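Digeranylgeranylglycerophospholipid reductase (Sulfolobus acidocaldarius, PDB 4OPC) reduces the double bonds of geranylgeranyl chains in archaeal membrane lipid precursors, using FAD as cofactor, to give saturated archaeols. Local coordinates at residues 198-210 / 214-226. Residues are numbered along the deposited sequence; the frame is centred on the assembly and turned at random.
With PGT ((1S)-2-{[{[(2R)-2,3-dihydroxypropyl]oxy}(hydroxy)phosphoryl]oxy}-1-[(palmitoyloxy)methyl]ethyl stearate), chain C.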
ATOM      1  N   GLU A 198     -25.239  -1.660  11.960  1.00 24.84           N
ATOM      2  CA  GLU A 198     -24.868  -1.564  13.367  1.00 28.63           C
ATOM      3  C   GLU A 198     -23.454  -1.014  13.510  1.00 25.52           C
ATOM      4  O   GLU A 198     -22.541  -1.470  12.820  1.00 24.76           O
ATOM      5  CB  GLU A 198     -24.948  -2.941  14.032  1.00 34.36           C
ATOM      6  CG  GLU A 198     -26.361  -3.423  14.315  1.00 42.47           C
ATOM      7  CD  GLU A 198     -27.010  -2.680  15.468  1.00 44.55           C
ATOM      8  OE1 GLU A 198     -26.698  -3.002  16.636  1.00 50.96           O
ATOM      9  OE2 GLU A 198     -27.830  -1.774  15.205  1.00 61.77           O
ATOM     10  N   ASP A 199     -23.288  -0.040  14.406  1.00 26.60           N
ATOM     11  CA  ASP A 199     -21.984   0.568  14.666  1.00 25.05           C
ATOM     12  C   ASP A 199     -21.317   0.954  13.354  1.00 20.85           C
ATOM     13  O   ASP A 199     -20.200   0.527  13.052  1.00 22.74           O
ATOM     14  CB  ASP A 199     -21.097  -0.394  15.452  1.00 27.64           C
ATOM     15  CG  ASP A 199     -21.643  -0.679  16.833  1.00 31.20           C
ATOM     16  OD1 ASP A 199     -22.148   0.266  17.475  1.00 44.09           O
ATOM     17  OD2 ASP A 199     -21.575  -1.846  17.271  1.00 39.15           O
ATOM     18  N   HIS A 200     -22.017   1.768  12.572  1.00 23.97           N
ATOM     19  CA  HIS A 200     -21.565   2.086  11.225  1.00 23.71           C
ATOM     20  C   HIS A 200     -20.285   2.927  11.188  1.00 20.23           C
ATOM     21  O   HIS A 200     -19.707   3.105  10.122  1.00 21.48           O
ATOM     22  CB  HIS A 200     -22.679   2.747  10.402  1.00 24.87           C
ATOM     23  CG  HIS A 200     -22.852   4.209  10.678  1.00 26.44           C
ATOM     24  ND1 HIS A 200     -23.442   4.686  11.829  1.00 30.97           N
ATOM     25  CD2 HIS A 200     -22.515   5.298   9.947  1.00 32.36           C
ATOM     26  CE1 HIS A 200     -23.453   6.006  11.798  1.00 31.54           C
ATOM     27  NE2 HIS A 200     -22.901   6.403  10.666  1.00 36.72           N
ATOM     28  N   ASP A 201     -19.838   3.415  12.343  1.00 23.85           N
ATOM     29  CA  ASP A 201     -18.547   4.095  12.429  1.00 23.16           C
ATOM     30  C   ASP A 201     -17.367   3.136  12.623  1.00 21.88           C
ATOM     31  O   ASP A 201     -16.221   3.570  12.726  1.00 22.76           O
ATOM     32  CB  ASP A 201     -18.556   5.186  13.512  1.00 25.87           C
ATOM     33  CG  ASP A 201     -18.962   4.664  14.888  1.00 28.28           C
ATOM     34  OD1 ASP A 201     -19.712   3.668  14.978  1.00 29.81           O
ATOM     35  OD2 ASP A 201     -18.543   5.285  15.890  1.00 31.84           O
ATOM     36  N   TYR A 202     -17.643   1.836  12.638  1.00 20.38           N
ATOM     37  CA  TYR A 202     -16.581   0.844  12.747  1.00 19.09           C
ATOM     38  C   TYR A 202     -16.459  -0.007  11.490  1.00 18.57           C
ATOM     39  O   TYR A 202     -17.454  -0.561  11.007  1.00 19.18           O
ATOM     40  CB  TYR A 202     -16.801  -0.051  13.975  1.00 21.68           C
ATOM     41  CG  TYR A 202     -16.384   0.621  15.260  1.00 23.98           C
ATOM     42  CD1 TYR A 202     -17.194   1.577  15.860  1.00 27.49           C
ATOM     43  CD2 TYR A 202     -15.162   0.326  15.855  1.00 27.32           C
ATOM     44  CE1 TYR A 202     -16.803   2.210  17.029  1.00 36.43           C
ATOM     45  CE2 TYR A 202     -14.765   0.955  17.025  1.00 28.43           C
ATOM     46  CZ  TYR A 202     -15.588   1.894  17.602  1.00 34.01           C
ATOM     47  OH  TYR A 202     -15.192   2.516  18.761  1.00 39.55           O
ATOM     48  N   LEU A 203     -15.240  -0.115  10.968  1.00 17.29           N
ATOM     49  CA  LEU A 203     -14.950  -1.084   9.920  1.00 16.18           C
ATOM     50  C   LEU A 203     -14.999  -2.489  10.503  1.00 15.41           C
ATOM     51  O   LEU A 203     -14.754  -2.681  11.697  1.00 18.34           O
ATOM     52  CB  LEU A 203     -13.554  -0.858   9.362  1.00 15.60           C
ATOM     53  CG  LEU A 203     -13.244   0.554   8.868  1.00 15.26           C
ATOM     54  CD1 LEU A 203     -11.821   0.586   8.352  1.00 18.25           C
ATOM     55  CD2 LEU A 203     -14.239   1.002   7.795  1.00 17.05           C
ATOM     56  N   ARG A 204     -15.316  -3.468   9.661  1.00 14.39           N
ATOM     57  CA  ARG A 204     -15.264  -4.865  10.077  1.00 13.61           C
ATOM     58  C   ARG A 204     -14.276  -5.620   9.215  1.00 14.09           C
ATOM     59  O   ARG A 204     -14.311  -5.535   7.993  1.00 15.23           O
ATOM     60  CB  ARG A 204     -16.638  -5.529   9.982  1.00 15.53           C
ATOM     61  CG  ARG A 204     -17.735  -4.794  10.729  1.00 17.18           C
ATOM     62  CD  ARG A 204     -19.093  -5.424  10.463  1.00 19.59           C
ATOM     63  NE  ARG A 204     -20.170  -4.516  10.836  1.00 18.31           N
ATOM     64  CZ  ARG A 204     -21.460  -4.755  10.624  1.00 23.88           C
ATOM     65  NH1 ARG A 204     -21.845  -5.880  10.031  1.00 26.40           N
ATOM     66  NH2 ARG A 204     -22.369  -3.864  11.007  1.00 25.54           N
ATOM     67  N   ILE A 205     -13.395  -6.368   9.870  1.00 13.72           N
ATOM     68  CA  ILE A 205     -12.431  -7.225   9.194  1.00 13.62           C
ATOM     69  C   ILE A 205     -12.637  -8.637   9.722  1.00 12.64           C
ATOM     70  O   ILE A 205     -12.668  -8.850  10.941  1.00 13.64           O
ATOM     71  CB  ILE A 205     -10.990  -6.763   9.460  1.00 12.88           C
ATOM     72  CG1 ILE A 205     -10.756  -5.428   8.746  1.00 15.33           C
ATOM     73  CG2 ILE A 205      -9.987  -7.809   8.971  1.00 16.60           C
ATOM     74  CD1 ILE A 205      -9.368  -4.843   8.969  1.00 17.88           C
ATOM     75  N   PHE A 206     -12.801  -9.597   8.818  1.00 12.76           N
ATOM     76  CA  PHE A 206     -13.086 -10.977   9.181  1.00 12.28           C
ATOM     77  C   PHE A 206     -11.934 -11.856   8.742  1.00 13.09           C
ATOM     78  O   PHE A 206     -11.689 -12.028   7.543  1.00 13.85           O
ATOM     79  CB  PHE A 206     -14.366 -11.454   8.494  1.00 13.44           C
ATOM     80  CG  PHE A 206     -15.577 -10.604   8.771  1.00 15.62           C
ATOM     81  CD1 PHE A 206     -16.411 -10.880   9.839  1.00 18.71           C
ATOM     82  CD2 PHE A 206     -15.899  -9.549   7.932  1.00 15.82           C
ATOM     83  CE1 PHE A 206     -17.545 -10.105  10.071  1.00 18.93           C
ATOM     84  CE2 PHE A 206     -17.024  -8.779   8.167  1.00 20.05           C
ATOM     85  CZ  PHE A 206     -17.837  -9.054   9.233  1.00 20.43           C
ATOM     86  N   ILE A 207     -11.224 -12.413   9.712  1.00 14.77           N
ATOM     87  CA  ILE A 207     -10.146 -13.332   9.409  1.00 15.62           C
ATOM     88  C   ILE A 207     -10.735 -14.717   9.171  1.00 14.83           C
ATOM     89  O   ILE A 207     -11.553 -15.188   9.958  1.00 16.28           O
ATOM     90  CB  ILE A 207      -9.157 -13.405  10.572  1.00 16.78           C
ATOM     91  CG1 ILE A 207      -8.683 -12.002  10.932  1.00 20.46           C
ATOM     92  CG2 ILE A 207      -7.983 -14.298  10.202  1.00 22.84           C
ATOM     93  CD1 ILE A 207      -8.034 -11.262   9.780  1.00 33.80           C
ATOM     94  N   ASP A 208     -10.341 -15.363   8.077  1.00 13.86           N
ATOM     95  CA  ASP A 208     -10.791 -16.718   7.803  1.00 15.04           C
ATOM     96  C   ASP A 208      -9.970 -17.341   6.675  1.00 19.38           C
ATOM     97  O   ASP A 208     -10.075 -16.933   5.517  1.00 18.53           O
ATOM     98  CB  ASP A 208     -12.284 -16.740   7.452  1.00 16.47           C
ATOM     99  CG  ASP A 208     -12.870 -18.137   7.491  1.00 18.01           C
ATOM    100  OD1 ASP A 208     -12.245 -19.081   6.961  1.00 18.45           O
ATOM    101  OD2 ASP A 208     -13.966 -18.315   8.053  1.00 21.56           O
ATOM    102  N   GLN A 209      -9.164 -18.342   7.015  1.00 15.91           N
ATOM    103  CA  GLN A 209      -8.277 -18.960   6.040  1.00 18.30           C
ATOM    104  C   GLN A 209      -8.995 -19.826   5.008  1.00 18.82           C
ATOM    105  O   GLN A 209      -8.417 -20.166   3.972  1.00 26.48           O
ATOM    106  CB  GLN A 209      -7.172 -19.744   6.758  1.00 21.82           C
ATOM    107  CG  GLN A 209      -6.342 -18.882   7.693  1.00 28.79           C
ATOM    108  CD  GLN A 209      -5.873 -17.565   7.064  1.00 62.37           C
ATOM    109  OE1 GLN A 209      -5.590 -17.485   5.865  1.00 37.09           O
ATOM    110  NE2 GLN A 209      -5.790 -16.525   7.883  1.00 55.78           N
ATOM    111  N   GLU A 210     -10.248 -20.184   5.274  1.00 17.49           N
ATOM    112  CA  GLU A 210     -11.032 -20.964   4.326  1.00 19.75           C
ATOM    113  C   GLU A 210     -11.748 -20.081   3.307  1.00 19.03           C
ATOM    114  O   GLU A 210     -11.826 -20.422   2.126  1.00 21.55           O
ATOM    115  CB  GLU A 210     -12.055 -21.835   5.051  1.00 25.57           C
ATOM    116  CG  GLU A 210     -11.438 -22.957   5.849  1.00 35.44           C
ATOM    117  CD  GLU A 210     -12.479 -23.806   6.553  1.00 48.77           C
ATOM    118  OE1 GLU A 210     -13.688 -23.554   6.352  1.00 56.77           O
ATOM    119  OE2 GLU A 210     -12.085 -24.720   7.309  1.00 50.50           O
ATOM    120  N   GLY A 214      -5.084 -16.328   3.150  1.00 14.27           N
ATOM    121  CA  GLY A 214      -3.958 -15.429   3.025  1.00 13.79           C
ATOM    122  C   GLY A 214      -4.310 -13.958   3.042  1.00 13.87           C
ATOM    123  O   GLY A 214      -3.433 -13.115   2.877  1.00 15.84           O
ATOM    124  N   GLY A 215      -5.590 -13.646   3.227  1.00 13.27           N
ATOM    125  CA  GLY A 215      -6.035 -12.263   3.329  1.00 12.69           C
ATOM    126  C   GLY A 215      -7.120 -12.159   4.376  1.00 12.58           C
ATOM    127  O   GLY A 215      -6.963 -12.642   5.500  1.00 14.95           O
ATOM    128  N   TYR A 216      -8.213 -11.515   4.017  1.00 12.74           N
ATOM    129  CA  TYR A 216      -9.369 -11.405   4.887  1.00 11.98           C
ATOM    130  C   TYR A 216     -10.558 -10.875   4.110  1.00 11.61           C
ATOM    131  O   TYR A 216     -10.409 -10.377   2.993  1.00 12.63           O
ATOM    132  CB  TYR A 216      -9.086 -10.536   6.116  1.00 14.54           C
ATOM    133  CG  TYR A 216      -8.623  -9.105   5.903  1.00 13.15           C
ATOM    134  CD1 TYR A 216      -9.516  -8.107   5.511  1.00 12.97           C
ATOM    135  CD2 TYR A 216      -7.309  -8.724   6.184  1.00 16.07           C
ATOM    136  CE1 TYR A 216      -9.111  -6.781   5.369  1.00 15.09           C
ATOM    137  CE2 TYR A 216      -6.898  -7.396   6.043  1.00 16.50           C
ATOM    138  CZ  TYR A 216      -7.805  -6.436   5.643  1.00 16.46           C
ATOM    139  OH  TYR A 216      -7.427  -5.117   5.512  1.00 18.98           O
ATOM    140  N   TRP A 217     -11.739 -11.019   4.705  1.00 11.29           N
ATOM    141  CA  TRP A 217     -12.956 -10.379   4.232  1.00 11.14           C
ATOM    142  C   TRP A 217     -13.145  -9.076   4.982  1.00 12.64           C
ATOM    143  O   TRP A 217     -12.698  -8.935   6.130  1.00 12.50           O
ATOM    144  CB  TRP A 217     -14.171 -11.269   4.494  1.00 12.89           C
ATOM    145  CG  TRP A 217     -14.501 -12.236   3.398  1.00 14.19           C
ATOM    146  CD1 TRP A 217     -13.971 -13.488   3.214  1.00 13.23           C
ATOM    147  CD2 TRP A 217     -15.466 -12.048   2.360  1.00 13.24           C
ATOM    148  NE1 TRP A 217     -14.543 -14.078   2.111  1.00 14.90           N
ATOM    149  CE2 TRP A 217     -15.463 -13.214   1.570  1.00 12.11           C
ATOM    150  CE3 TRP A 217     -16.331 -11.006   2.021  1.00 13.45           C
ATOM    151  CZ2 TRP A 217     -16.295 -13.365   0.461  1.00 13.30           C
ATOM    152  CZ3 TRP A 217     -17.161 -11.161   0.927  1.00 15.38           C
ATOM    153  CH2 TRP A 217     -17.144 -12.334   0.168  1.00 15.92           C
ATOM    154  N   TRP A 218     -13.823  -8.122   4.351  1.00 12.53           N
ATOM    155  CA  TRP A 218     -14.115  -6.881   5.046  1.00 12.60           C
ATOM    156  C   TRP A 218     -15.491  -6.343   4.735  1.00 13.61           C
ATOM    157  O   TRP A 218     -16.088  -6.673   3.709  1.00 14.05           O
ATOM    158  CB  TRP A 218     -13.058  -5.819   4.747  1.00 11.28           C
ATOM    159  CG  TRP A 218     -13.097  -5.215   3.369  1.00 11.32           C
ATOM    160  CD1 TRP A 218     -13.901  -4.194   2.943  1.00 14.29           C
ATOM    161  CD2 TRP A 218     -12.250  -5.551   2.258  1.00 11.77           C
ATOM    162  NE1 TRP A 218     -13.629  -3.897   1.628  1.00 13.13           N
ATOM    163  CE2 TRP A 218     -12.615  -4.709   1.187  1.00 13.10           C
ATOM    164  CE3 TRP A 218     -11.231  -6.493   2.064  1.00 12.39           C
ATOM    165  CZ2 TRP A 218     -11.983  -4.770  -0.056  1.00 13.14           C
ATOM    166  CZ3 TRP A 218     -10.616  -6.562   0.838  1.00 12.47           C
ATOM    167  CH2 TRP A 218     -10.989  -5.699  -0.210  1.00 12.57           C
ATOM    168  N   TYR A 219     -15.968  -5.478   5.626  1.00 13.81           N
ATOM    169  CA  TYR A 219     -17.270  -4.839   5.527  1.00 13.57           C
ATOM    170  C   TYR A 219     -17.022  -3.428   6.065  1.00 12.56           C
ATOM    171  O   TYR A 219     -16.947  -3.223   7.281  1.00 15.38           O
ATOM    172  CB  TYR A 219     -18.272  -5.645   6.373  1.00 15.29           C
ATOM    173  CG  TYR A 219     -19.707  -5.160   6.426  1.00 15.81           C
ATOM    174  CD1 TYR A 219     -20.076  -4.114   7.263  1.00 16.75           C
ATOM    175  CD2 TYR A 219     -20.706  -5.801   5.697  1.00 18.00           C
ATOM    176  CE1 TYR A 219     -21.391  -3.698   7.354  1.00 19.34           C
ATOM    177  CE2 TYR A 219     -22.034  -5.391   5.781  1.00 19.15           C
ATOM    178  CZ  TYR A 219     -22.364  -4.338   6.615  1.00 19.87           C
ATOM    179  OH  TYR A 219     -23.667  -3.903   6.728  1.00 25.29           O
ATOM    180  N   PHE A 220     -16.842  -2.477   5.148  1.00 14.47           N
ATOM    181  CA  PHE A 220     -16.449  -1.111   5.493  1.00 13.80           C
ATOM    182  C   PHE A 220     -17.651  -0.192   5.231  1.00 17.21           C
ATOM    183  O   PHE A 220     -17.937   0.132   4.069  1.00 17.34           O
ATOM    184  CB  PHE A 220     -15.275  -0.649   4.607  1.00 15.60           C
ATOM    185  CG  PHE A 220     -13.938  -1.280   4.929  1.00 13.75           C
ATOM    186  CD1 PHE A 220     -13.762  -2.163   5.985  1.00 13.30           C
ATOM    187  CD2 PHE A 220     -12.837  -0.950   4.158  1.00 13.87           C
ATOM    188  CE1 PHE A 220     -12.509  -2.707   6.252  1.00 14.23           C
ATOM    189  CE2 PHE A 220     -11.598  -1.483   4.416  1.00 13.60           C
ATOM    190  CZ  PHE A 220     -11.423  -2.361   5.467  1.00 14.04           C
ATOM    191  N   PRO A 221     -18.360   0.238   6.293  1.00 16.73           N
ATOM    192  CA  PRO A 221     -19.547   1.066   6.032  1.00 17.86           C
ATOM    193  C   PRO A 221     -19.189   2.423   5.435  1.00 20.00           C
ATOM    194  O   PRO A 221     -18.236   3.083   5.873  1.00 19.57           O
ATOM    195  CB  PRO A 221     -20.170   1.246   7.423  1.00 20.01           C
ATOM    196  CG  PRO A 221     -19.637   0.069   8.242  1.00 16.95           C
ATOM    197  CD  PRO A 221     -18.233  -0.112   7.720  1.00 16.17           C
ATOM    198  N   LYS A 222     -19.963   2.818   4.431  1.00 19.67           N
ATOM    199  CA  LYS A 222     -19.832   4.127   3.797  1.00 21.94           C
ATOM    200  C   LYS A 222     -21.008   5.036   4.160  1.00 23.87           C
ATOM    201  O   LYS A 222     -21.178   6.113   3.578  1.00 25.46           O
ATOM    202  CB  LYS A 222     -19.743   3.964   2.281  1.00 23.04           C
ATOM    203  CG  LYS A 222     -18.374   3.508   1.785  1.00 25.71           C
ATOM    204  CD  LYS A 222     -18.362   3.381   0.265  1.00 27.94           C
ATOM    205  CE  LYS A 222     -16.958   3.174  -0.283  1.00 24.33           C
ATOM    206  NZ  LYS A 222     -16.152   4.432  -0.263  1.00 23.80           N
ATOM    207  N   GLY A 223     -21.807   4.596   5.127  1.00 21.74           N
ATOM    208  CA  GLY A 223     -22.985   5.318   5.569  1.00 23.89           C
ATOM    209  C   GLY A 223     -23.800   4.376   6.430  1.00 24.30           C
ATOM    210  O   GLY A 223     -23.334   3.286   6.777  1.00 24.64           O
ATOM    211  N   LYS A 224     -25.019   4.786   6.763  1.00 24.48           N
ATOM    212  CA  LYS A 224     -25.893   3.974   7.595  1.00 25.97           C
ATOM    213  C   LYS A 224     -26.489   2.813   6.805  1.00 28.33           C
ATOM    214  O   LYS A 224     -26.946   1.828   7.388  1.00 27.85           O
ATOM    215  CB  LYS A 224     -27.018   4.837   8.169  1.00 30.62           C
ATOM    216  CG  LYS A 224     -26.561   5.898   9.159  1.00 37.35           C
ATOM    217  CD  LYS A 224     -26.511   5.333  10.567  1.00 64.46           C
ATOM    218  CE  LYS A 224     -27.875   4.821  10.999  1.00 47.50           C
ATOM    219  NZ  LYS A 224     -27.802   4.027  12.260  1.00 47.24           N
ATOM    220  N   ASN A 225     -26.489   2.936   5.481  1.00 24.53           N
ATOM    221  CA  ASN A 225     -27.144   1.965   4.609  1.00 28.57           C
ATOM    222  C   ASN A 225     -26.356   1.684   3.333  1.00 24.99           C
ATOM    223  O   ASN A 225     -26.927   1.348   2.301  1.00 27.41           O
ATOM    224  CB  ASN A 225     -28.565   2.425   4.249  1.00 29.55           C
ATOM    225  CG  ASN A 225     -29.530   2.322   5.419  1.00 37.42           C
ATOM    226  OD1 ASN A 225     -30.139   1.274   5.649  1.00 44.80           O
ATOM    227  ND2 ASN A 225     -29.674   3.410   6.164  1.00 33.65           N
ATOM    228  N   LYS A 226     -25.035   1.819   3.408  1.00 22.87           N
ATOM    229  CA  LYS A 226     -24.189   1.605   2.244  1.00 23.87           C
ATOM    230  C   LYS A 226     -22.857   1.051   2.713  1.00 20.53           C
ATOM    231  O   LYS A 226     -22.302   1.519   3.702  1.00 23.28           O
ATOM    232  CB  LYS A 226     -23.987   2.910   1.469  1.00 24.38           C
ATOM    233  CG  LYS A 226     -23.104   2.763   0.229  1.00 23.07           C
ATOM    234  CD  LYS A 226     -23.204   3.953  -0.728  1.00 32.95           C
ATOM    235  CE  LYS A 226     -22.905   5.272  -0.038  1.00 44.38           C
ATOM    236  NZ  LYS A 226     -23.118   6.433  -0.964  1.00 34.87           N
TER
HETATM  237  C48 PGT C 502      -2.736 -11.014   5.720  1.00 35.70           C
HETATM  238  C47 PGT C 502      -1.852 -10.246   4.760  1.00 36.57           C
HETATM  239  C46 PGT C 502      -2.679  -9.784   3.577  1.00 40.41           C
HETATM  240  C45 PGT C 502      -3.857  -8.970   4.074  1.00 37.95           C
HETATM  241  C44 PGT C 502      -4.318  -7.996   3.010  1.00 33.93           C
HETATM  242  C43 PGT C 502      -5.614  -8.481   2.389  1.00 29.17           C
HETATM  243  C42 PGT C 502      -5.954  -7.581   1.222  1.00 37.45           C
HETATM  244  C41 PGT C 502      -6.284  -6.217   1.775  1.00 37.56           C
HETATM  245  C40 PGT C 502      -7.228  -5.490   0.850  1.00 26.52           C
HETATM  246  C39 PGT C 502      -8.050  -4.549   1.702  1.00 21.55           C
HETATM  247  C38 PGT C 502      -7.132  -3.623   2.457  1.00 21.64           C
HETATM  248  C37 PGT C 502      -7.955  -2.812   3.430  1.00 20.53           C
HETATM  249  C36 PGT C 502      -7.041  -1.815   4.100  1.00 23.04           C
HETATM  250  C35 PGT C 502      -7.711  -1.206   5.309  1.00 24.29           C
HETATM  251  C34 PGT C 502      -6.780  -0.172   5.913  1.00 27.05           C
HETATM  252  C33 PGT C 502      -7.231   0.242   7.297  1.00 40.05           C
HETATM  253  C32 PGT C 502      -6.976   1.719   7.533  1.00 44.73           C
HETATM  254  C31 PGT C 502      -5.530   2.009   7.907  1.00 74.75           C
HETATM  255  O31 PGT C 502      -4.925   2.837   7.252  1.00 62.53           O
HETATM  256  O2  PGT C 502      -4.878   1.341   8.974  1.00 90.64           O
HETATM  257  C2  PGT C 502      -4.762   2.045  10.197  1.00 59.88           C
HETATM  258  C1  PGT C 502      -3.610   3.028  10.217  1.00 38.86           C
HETATM  259  O3P PGT C 502      -3.018   3.351   8.974  1.00 47.77           O
HETATM  260  P   PGT C 502      -1.495   2.968   8.747  1.00 35.23           P
HETATM  261  O1P PGT C 502      -1.348   1.589   9.354  1.00 34.25           O
HETATM  262  O2P PGT C 502      -1.131   2.941   7.271  1.00 27.37           O
HETATM  263  O4P PGT C 502      -0.491   3.962   9.480  1.00 87.28           O
HETATM  264  C4  PGT C 502      -0.905   4.869  10.482  1.00 59.92           C
HETATM  265  C5  PGT C 502       0.279   5.590  11.087  1.00 73.23           C
HETATM  266  O5  PGT C 502       0.120   6.979  10.915  1.00 70.98           O
HETATM  267  C6  PGT C 502       1.550   5.127  10.416  1.00 54.01           C
HETATM  268  O6  PGT C 502       2.075   6.131   9.578  1.00 42.32           O
HETATM  269  C3  PGT C 502      -4.463   1.110  11.356  1.00 60.42           C
HETATM  270  O3  PGT C 502      -5.508   0.211  11.636  1.00 58.66           O
HETATM  271  C11 PGT C 502      -5.039  -1.034  12.098  1.00 52.27           C
HETATM  272  O11 PGT C 502      -4.156  -1.076  12.932  1.00 49.31           O
HETATM  273  C12 PGT C 502      -5.626  -2.318  11.550  1.00 47.25           C
HETATM  274  C13 PGT C 502      -5.340  -3.477  12.481  1.00 38.70           C
HETATM  275  C14 PGT C 502      -5.920  -4.743  11.886  1.00 51.67           C
HETATM  276  C15 PGT C 502      -4.844  -5.523  11.161  1.00 52.48           C
HETATM  277  C16 PGT C 502      -5.392  -6.853  10.687  1.00 39.09           C
HETATM  278  C17 PGT C 502      -4.453  -7.953  11.132  1.00 37.16           C
HETATM  279  C18 PGT C 502      -5.104  -9.309  10.963  1.00 49.04           C
HETATM  280  C19 PGT C 502      -4.287 -10.361  11.686  1.00 69.04           C
HETATM  281  C20 PGT C 502      -4.420 -10.207  13.189  1.00 63.92           C
HETATM  282  C21 PGT C 502      -4.959 -11.491  13.787  1.00 44.21           C
HETATM  283  C22 PGT C 502      -4.403 -11.702  15.180  1.00 44.62           C
HETATM  284  C23 PGT C 502      -4.433 -13.182  15.495  1.00 37.91           C
HETATM  285  C24 PGT C 502      -3.638 -13.467  16.750  1.00 47.78           C
HETATM  286  C25 PGT C 502      -2.610 -14.541  16.471  1.00 44.25           C
HETATM  287  C26 PGT C 502      -1.236 -14.050  16.878  1.00 36.43           C
HETATM  288  O   HOH W   1      -8.138 -14.891   6.304  1.00 20.53           O
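Arg204 lays its guanidinium nearly flat against one face of the Tyr219 ring, over the CE1 rim rather than the centre, the two planes 15° apart and CZ of Arg204 3.4 Å from CE1 of Tyr219. An extended chain from CG to NE keeps the arginine alongside the tyrosine, and NH2 of Arg204 reaches O of Glu198 at 3.0 Å, in the carbonyl plane and on a lone pair. A leucine in place of Arg204 would probably cost that carbonyl this donor and strip the flat cover from that face of Tyr219. Beyond this cross-strand pair, Phe206 turns its ring edge to CB of Tyr219. Strands 202-206 and 216-221 form an antiparallel beta hairpin within an eight-stranded mixed sheet, flanked by strands 70-80 and 226-234; Arg204-Tyr219 and Phe206-Trp217 are its hydrogen-bonded pairs, and N of Phe206 meets O of Trp217 at 2.8 Å, almost straight. On the Ile205 and Trp218 side the hairpin lines the lipid pocket. There CG2 of Ile205 sits 3.7 Å from the centroid of the Tyr216 ring, whose opposite face meets the acyl chain, while CD1 of Leu203 packs over Phe220, which itself touches the bound reduced FAD. Farther out, OH of Tyr216 is hydrogen-bonded to O of His298, and that of Tyr219 to Asp256.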